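Local coordinates for uncharacterized protein C22E12.03c (Schizosaccharomyces pombe, PDB 4QYT), which converts methylglyoxal to D-lactate in a single step without glutathione and helps protect the cell against reactive oxygen species, at residues 173-178 / 182-187; 27-32 / 188-193. All coordinates share one frame; numbering follows the deposited sequence. Where two conformers were deposited one is given.

Contact 1 of 2, residues 173-178 / 182-187; sequences KLLEQV and DKYNAV
With chi1 at 179°, Tyr-184 carries its ring anti to the backbone N and straight across to helix 173-178. Glu-176 CG is also anti to its backbone N, and the chain is extended beyond it, which brings CG over one face of that ring. Glu-176 CG stands 4.2 Å from the ring centroid of Tyr-184, displaced toward the rim, in a CH-pi contact. Glu-176 CB touches Tyr-184 CE1. The ring also packs on the backbone: Tyr-184 CD1 lies 3.6 Å from Glu-176 CA. The carboxylate of Glu-176 is turned nearly parallel to the ring plane, 11° apart. One water joins the two polar ends. It donates to Glu-176 OE1 at 2.8 Å and is hydrogen-bonded to Tyr-184 OH at 2.8 Å. The tyrosine hydroxyl and the carboxylate are thus linked through one water.

The buried side belongs to Leu-175. Its CD2 methyl reaches Tyr-184 CD1 at 4.0 Å, oblique to the ring, and Val-187 CG1 at 3.9 Å. The same leucine also touches Ile-26 and Phe-27, so it meets helix 17-29 as well as helix 181-190. Lys-183 leaves the contact: its NZ probably hydrogen-bonds to Ala-30 O.

The short axes run 9.2 Å apart at 152°, close to antiparallel. Three residues separate the segments. This is a helical hairpin, here formed by the last two helices of the DJ-1/PfpI chain and packed through apolar side chains and one aromatic ring.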
loop_
_atom_site.group_PDB
_atom_site.type_symbol
_atom_site.label_atom_id
_atom_site.label_comp_id
_atom_site.label_asym_id
_atom_site.label_seq_id
_atom_site.Cartn_x
_atom_site.Cartn_y
_atom_site.Cartn_z
ATOM N N LYS A 173 12.687 5.170 -5.563
ATOM C CA LYS A 173 13.910 4.945 -6.342
ATOM C C LYS A 173 13.589 4.945 -7.842
ATOM O O LYS A 173 14.302 5.550 -8.648
ATOM C CB LYS A 173 14.603 3.650 -5.908
ATOM C CG LYS A 173 16.026 3.512 -6.434
ATOM C CD LYS A 173 17.012 4.472 -5.768
ATOM C CE LYS A 173 18.435 4.151 -6.172
ATOM N NZ LYS A 173 19.421 5.000 -5.460
ATOM N N LEU A 174 12.493 4.280 -8.221
ATOM C CA LEU A 174 12.048 4.295 -9.613
ATOM C C LEU A 174 11.754 5.704 -10.085
ATOM O O LEU A 174 12.235 6.151 -11.123
ATOM C CB LEU A 174 10.843 3.378 -9.779
ATOM C CG LEU A 174 11.162 1.879 -9.719
ATOM C CD1 LEU A 174 9.891 1.135 -9.341
ATOM C CD2 LEU A 174 11.715 1.401 -11.048
ATOM N N LEU A 175 10.965 6.436 -9.315
ATOM C CA LEU A 175 10.619 7.785 -9.668
ATOM C C LEU A 175 11.847 8.689 -9.840
ATOM O O LEU A 175 11.913 9.504 -10.760
ATOM C CB LEU A 175 9.705 8.401 -8.581
ATOM C CG LEU A 175 9.259 9.833 -8.880
ATOM C CD1 LEU A 175 8.425 9.934 -10.146
ATOM C CD2 LEU A 175 8.535 10.417 -7.687
ATOM N N GLU A 176 12.822 8.502 -8.965
ATOM C CA GLU A 176 14.035 9.309 -8.971
ATOM C C GLU A 176 14.776 9.192 -10.289
ATOM O O GLU A 176 15.486 10.134 -10.675
ATOM C CB GLU A 176 14.953 8.857 -7.818
ATOM C CG GLU A 176 16.058 9.859 -7.542
ATOM C CD GLU A 176 16.938 9.489 -6.372
ATOM O OE1 GLU A 176 16.824 8.354 -5.872
ATOM O OE2 GLU A 176 17.563 10.429 -5.814
ATOM N N GLN A 177 14.649 8.066 -10.988
ATOM C CA GLN A 177 15.364 7.899 -12.250
ATOM C C GLN A 177 14.780 8.713 -13.383
ATOM O O GLN A 177 15.467 8.941 -14.377
ATOM C CB GLN A 177 15.397 6.424 -12.666
ATOM C CG GLN A 177 15.894 5.456 -11.612
ATOM C CD GLN A 177 17.110 5.969 -10.847
ATOM O OE1 GLN A 177 17.115 5.969 -9.612
ATOM N NE2 GLN A 177 18.177 6.199 -11.528
ATOM N N VAL A 178 13.494 9.061 -13.283
ATOM C CA VAL A 178 12.739 9.595 -14.405
ATOM C C VAL A 178 12.163 10.979 -14.201
ATOM O O VAL A 178 11.987 11.704 -15.156
ATOM C CB VAL A 178 11.625 8.696 -14.929
ATOM C CG1 VAL A 178 12.223 7.431 -15.454
ATOM C CG2 VAL A 178 10.536 8.431 -13.878
ATOM N N ASP A 182 13.349 18.567 -9.064
ATOM C CA ASP A 182 12.273 19.399 -8.564
ATOM C C ASP A 182 10.979 18.612 -8.335
ATOM O O ASP A 182 10.354 18.717 -7.268
ATOM C CB ASP A 182 12.076 20.642 -9.449
ATOM C CG ASP A 182 11.142 21.660 -8.829
ATOM O OD1 ASP A 182 11.661 22.606 -8.114
ATOM O OD2 ASP A 182 9.995 21.721 -9.318
ATOM N N LYS A 183 10.597 17.795 -9.308
ATOM C CA LYS A 183 9.385 16.999 -9.176
ATOM C C LYS A 183 9.550 15.911 -8.137
ATOM O O LYS A 183 8.639 15.641 -7.342
ATOM C CB LYS A 183 9.023 16.360 -10.505
ATOM C CG LYS A 183 8.087 15.174 -10.344
ATOM C CD LYS A 183 6.650 15.611 -10.518
ATOM C CE LYS A 183 6.456 16.063 -11.953
ATOM N NZ LYS A 183 5.024 16.186 -12.320
ATOM N N TYR A 184 10.688 15.239 -8.180
ATOM C CA TYR A 184 10.988 14.227 -7.182
ATOM C C TYR A 184 10.830 14.787 -5.780
ATOM O O TYR A 184 10.161 14.211 -4.905
ATOM C CB TYR A 184 12.380 13.653 -7.389
ATOM C CG TYR A 184 12.719 12.624 -6.342
ATOM C CD1 TYR A 184 12.287 11.308 -6.468
ATOM C CD2 TYR A 184 13.387 12.946 -5.195
ATOM C CE1 TYR A 184 12.550 10.339 -5.503
ATOM C CE2 TYR A 184 13.596 12.015 -4.200
ATOM C CZ TYR A 184 13.216 10.696 -4.381
ATOM O OH TYR A 184 13.462 9.748 -3.393
ATOM N N ASN A 185 11.422 15.944 -5.554
ATOM C CA ASN A 185 11.434 16.494 -4.202
ATOM C C ASN A 185 10.025 16.846 -3.728
ATOM O O ASN A 185 9.674 16.671 -2.555
ATOM C CB ASN A 185 12.335 17.732 -4.122
ATOM C CG ASN A 185 13.812 17.390 -4.133
ATOM O OD1 ASN A 185 14.225 16.245 -3.914
ATOM N ND2 ASN A 185 14.630 18.407 -4.380
ATOM N N ALA A 186 9.215 17.369 -4.633
ATOM C CA ALA A 186 7.861 17.762 -4.300
ATOM C C ALA A 186 7.084 16.484 -3.944
ATOM O O ALA A 186 6.301 16.463 -2.969
ATOM C CB ALA A 186 7.197 18.442 -5.466
ATOM N N VAL A 187 7.147 15.445 -4.786
ATOM C CA VAL A 187 6.412 14.199 -4.472
ATOM C C VAL A 187 6.896 13.667 -3.141
ATOM O O VAL A 187 6.079 13.281 -2.279
ATOM C CB VAL A 187 6.553 13.168 -5.595
ATOM C CG1 VAL A 187 5.979 11.843 -5.167
ATOM C CG2 VAL A 187 5.855 13.683 -6.855
HETATM O O HOH W 1 14.807 7.461 -4.179
#

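Contact 2 of 2, residues 27-32 / 188-193; sequences FKRAEI and YKSLSM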
loop_
_atom_site.group_PDB
_atom_site.type_symbol
_atom_site.label_atom_id
_atom_site.label_comp_id
_atom_site.label_asym_id
_atom_site.label_seq_id
_atom_site.Cartn_x
_atom_site.Cartn_y
_atom_site.Cartn_z
ATOM N N PHE A 27 3.678 7.123 -8.528
ATOM C CA PHE A 27 3.615 7.597 -9.917
ATOM C C PHE A 27 2.364 8.409 -10.187
ATOM O O PHE A 27 2.444 9.408 -10.924
ATOM C CB PHE A 27 3.795 6.439 -10.899
ATOM C CG PHE A 27 5.215 6.021 -11.068
ATOM C CD1 PHE A 27 6.066 6.818 -11.817
ATOM C CD2 PHE A 27 5.746 4.911 -10.476
ATOM C CE1 PHE A 27 7.406 6.513 -11.944
ATOM C CE2 PHE A 27 7.096 4.603 -10.622
ATOM C CZ PHE A 27 7.946 5.450 -11.339
ATOM N N LYS A 28 1.227 8.054 -9.583
ATOM C CA LYS A 28 0.034 8.883 -9.740
ATOM C C LYS A 28 0.279 10.291 -9.174
ATOM O O LYS A 28 -0.070 11.312 -9.794
ATOM C CB LYS A 28 -1.179 8.226 -9.056
ATOM C CG LYS A 28 -1.757 7.105 -9.882
ATOM C CD LYS A 28 -2.822 7.651 -10.812
ATOM C CE LYS A 28 -3.428 6.595 -11.688
ATOM N NZ LYS A 28 -4.530 7.152 -12.539
ATOM N N ARG A 29 0.913 10.388 -8.005
ATOM C CA ARG A 29 1.209 11.709 -7.454
ATOM C C ARG A 29 2.124 12.510 -8.366
ATOM O O ARG A 29 2.063 13.746 -8.398
ATOM C CB ARG A 29 1.835 11.567 -6.081
ATOM C CG ARG A 29 0.810 11.224 -4.988
ATOM C CD ARG A 29 1.506 10.779 -3.728
ATOM N NE ARG A 29 0.616 10.578 -2.590
ATOM C CZ ARG A 29 -0.200 9.550 -2.463
ATOM N NH1 ARG A 29 -0.194 8.553 -3.342
ATOM N NH2 ARG A 29 -0.952 9.447 -1.375
ATOM N N ALA A 30 3.059 11.832 -9.015
ATOM C CA ALA A 30 3.966 12.444 -9.976
ATOM C C ALA A 30 3.327 12.853 -11.272
ATOM O O ALA A 30 3.991 13.456 -12.135
ATOM C CB ALA A 30 5.151 11.520 -10.229
ATOM N N GLU A 31 2.069 12.499 -11.463
ATOM C CA GLU A 31 1.347 12.728 -12.719
ATOM C C GLU A 31 2.092 12.100 -13.898
ATOM O O GLU A 31 2.115 12.630 -15.009
ATOM C CB GLU A 31 1.078 14.237 -12.932
ATOM C CG GLU A 31 0.272 14.861 -11.796
ATOM C CD GLU A 31 -0.061 16.318 -11.943
ATOM O OE1 GLU A 31 0.801 17.045 -12.444
ATOM O OE2 GLU A 31 -1.259 16.622 -11.872
ATOM N N ILE A 32 2.603 10.891 -13.660
ATOM C CA ILE A 32 3.197 10.051 -14.678
ATOM C C ILE A 32 2.231 8.948 -15.021
ATOM O O ILE A 32 1.818 8.202 -14.116
ATOM C CB ILE A 32 4.544 9.502 -14.204
ATOM C CG1 ILE A 32 5.564 10.642 -14.074
ATOM C CG2 ILE A 32 5.040 8.396 -15.111
ATOM C CD1 ILE A 32 6.894 10.268 -13.461
ATOM N N TYR A 188 8.210 13.569 -2.986
ATOM C CA TYR A 188 8.782 13.054 -1.759
ATOM C C TYR A 188 8.211 13.762 -0.543
ATOM O O TYR A 188 7.806 13.140 0.458
ATOM C CB TYR A 188 10.323 13.155 -1.785
ATOM C CG TYR A 188 11.023 12.557 -0.584
ATOM C CD1 TYR A 188 11.175 13.271 0.595
ATOM C CD2 TYR A 188 11.558 11.262 -0.644
ATOM C CE1 TYR A 188 11.753 12.685 1.711
ATOM C CE2 TYR A 188 12.204 10.705 0.443
ATOM C CZ TYR A 188 12.305 11.424 1.614
ATOM O OH TYR A 188 12.936 10.877 2.713
ATOM N N LYS A 189 8.261 15.085 -0.561
ATOM C CA LYS A 189 7.776 15.878 0.566
ATOM C C LYS A 189 6.330 15.576 0.921
ATOM O O LYS A 189 5.964 15.534 2.089
ATOM C CB LYS A 189 7.963 17.371 0.268
ATOM C CG LYS A 189 7.543 18.305 1.384
ATOM C CD LYS A 189 7.667 19.774 1.016
ATOM C CE LYS A 189 7.450 20.718 2.190
ATOM N NZ LYS A 189 7.280 22.104 1.673
ATOM N N SER A 190 5.509 15.346 -0.086
ATOM C CA SER A 190 4.088 15.082 0.107
ATOM C C SER A 190 3.801 13.757 0.817
ATOM O O SER A 190 2.687 13.568 1.300
ATOM C CB SER A 190 3.326 15.113 -1.221
ATOM O OG SER A 190 3.497 13.916 -1.965
ATOM N N LEU A 191 4.777 12.850 0.868
ATOM C CA LEU A 191 4.528 11.539 1.404
ATOM C C LEU A 191 4.671 11.435 2.898
ATOM O O LEU A 191 4.220 10.443 3.476
ATOM C CB LEU A 191 5.446 10.547 0.748
ATOM C CG LEU A 191 5.358 10.443 -0.755
ATOM C CD1 LEU A 191 6.448 9.534 -1.321
ATOM C CD2 LEU A 191 3.997 9.972 -1.220
ATOM N N SER A 192 5.329 12.382 3.548
ATOM C CA SER A 192 5.680 12.213 4.973
ATOM C C SER A 192 6.558 11.001 5.251
ATOM O O SER A 192 6.284 10.235 6.174
ATOM C CB SER A 192 4.464 12.209 5.890
ATOM O OG SER A 192 3.803 13.431 5.799
ATOM N N MET A 193 7.651 10.877 4.517
ATOM C CA MET A 193 8.590 9.812 4.766
ATOM C C MET A 193 9.205 10.013 6.128
ATOM O O MET A 193 9.517 11.141 6.543
ATOM C CB MET A 193 9.657 9.810 3.704
ATOM C CG MET A 193 9.117 9.541 2.315
ATOM S SD MET A 193 8.369 7.906 2.115
ATOM C CE MET A 193 9.841 6.871 2.254
HETATM O O HOH W 2 0.580 12.589 -0.599
#
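Arg-29 meets Ser-190 and Leu-191 with the middle of its side chain. CB points toward segment 188-193, and the chain runs extended from CG to NE. CD makes the tightest approach, 3.6 Å to Leu-191 CD2, and lies 4.1 Å from Ser-190 OG. NE is 3.7 Å from the same methyl, Leu-191 CD2, which sits oblique to the guanidinium. NE also donates to a water at 2.8 Å, and this water lies at the guanidinium edge, in its plane. The water in turn donates to Ser-190 O at 3.0 Å, so it bridges the arginine to the backbone near the end of helix 181-190. At the tip, NH1 bonds to Gly-25 O in its own helix, and NH2 forms a salt bridge with Asp-16 of the second subunit.

Ser-190 OG turns back to its own helix. Its chi1 of 78° puts the hydroxyl between the backbone N and the carbonyl carbon, where it bonds to Val-187 O. Ser-190 O also bonds to His-133 NE2 of the second subunit, probably an active-site residue there, and Leu-191 adds backbone hydrogen bonds to that subunit. Helix 17-29 closes with a Schellman motif at Glu-31.

Only 87 Å² is buried between the two segments, and their direct contacts are van der Waals. Arg-29 NE is met by the water, NH1 and Ser-190 OG by their own helices, and NH2 by the second subunit. The polar chemistry lies at the interface with that subunit, and the arginine charge is probably balanced there by Asp-16.

From the N terminus, the chain first passes through helix 17-29 and the turn after it, which supply residues 27-32. It then runs through most of the central sheet and reaches helix 167-178. Contact 1 closes a short loop of three residues to helix 181-190. Contact 2 closes a much longer loop of 155 residues, and contact 1 falls within it. The two share helix 181-190, and their centres are 8 Å apart. They also touch: Leu-175 packs on Ala-30 and Ile-32. Together they tie the C-terminal helices to helix 17-29.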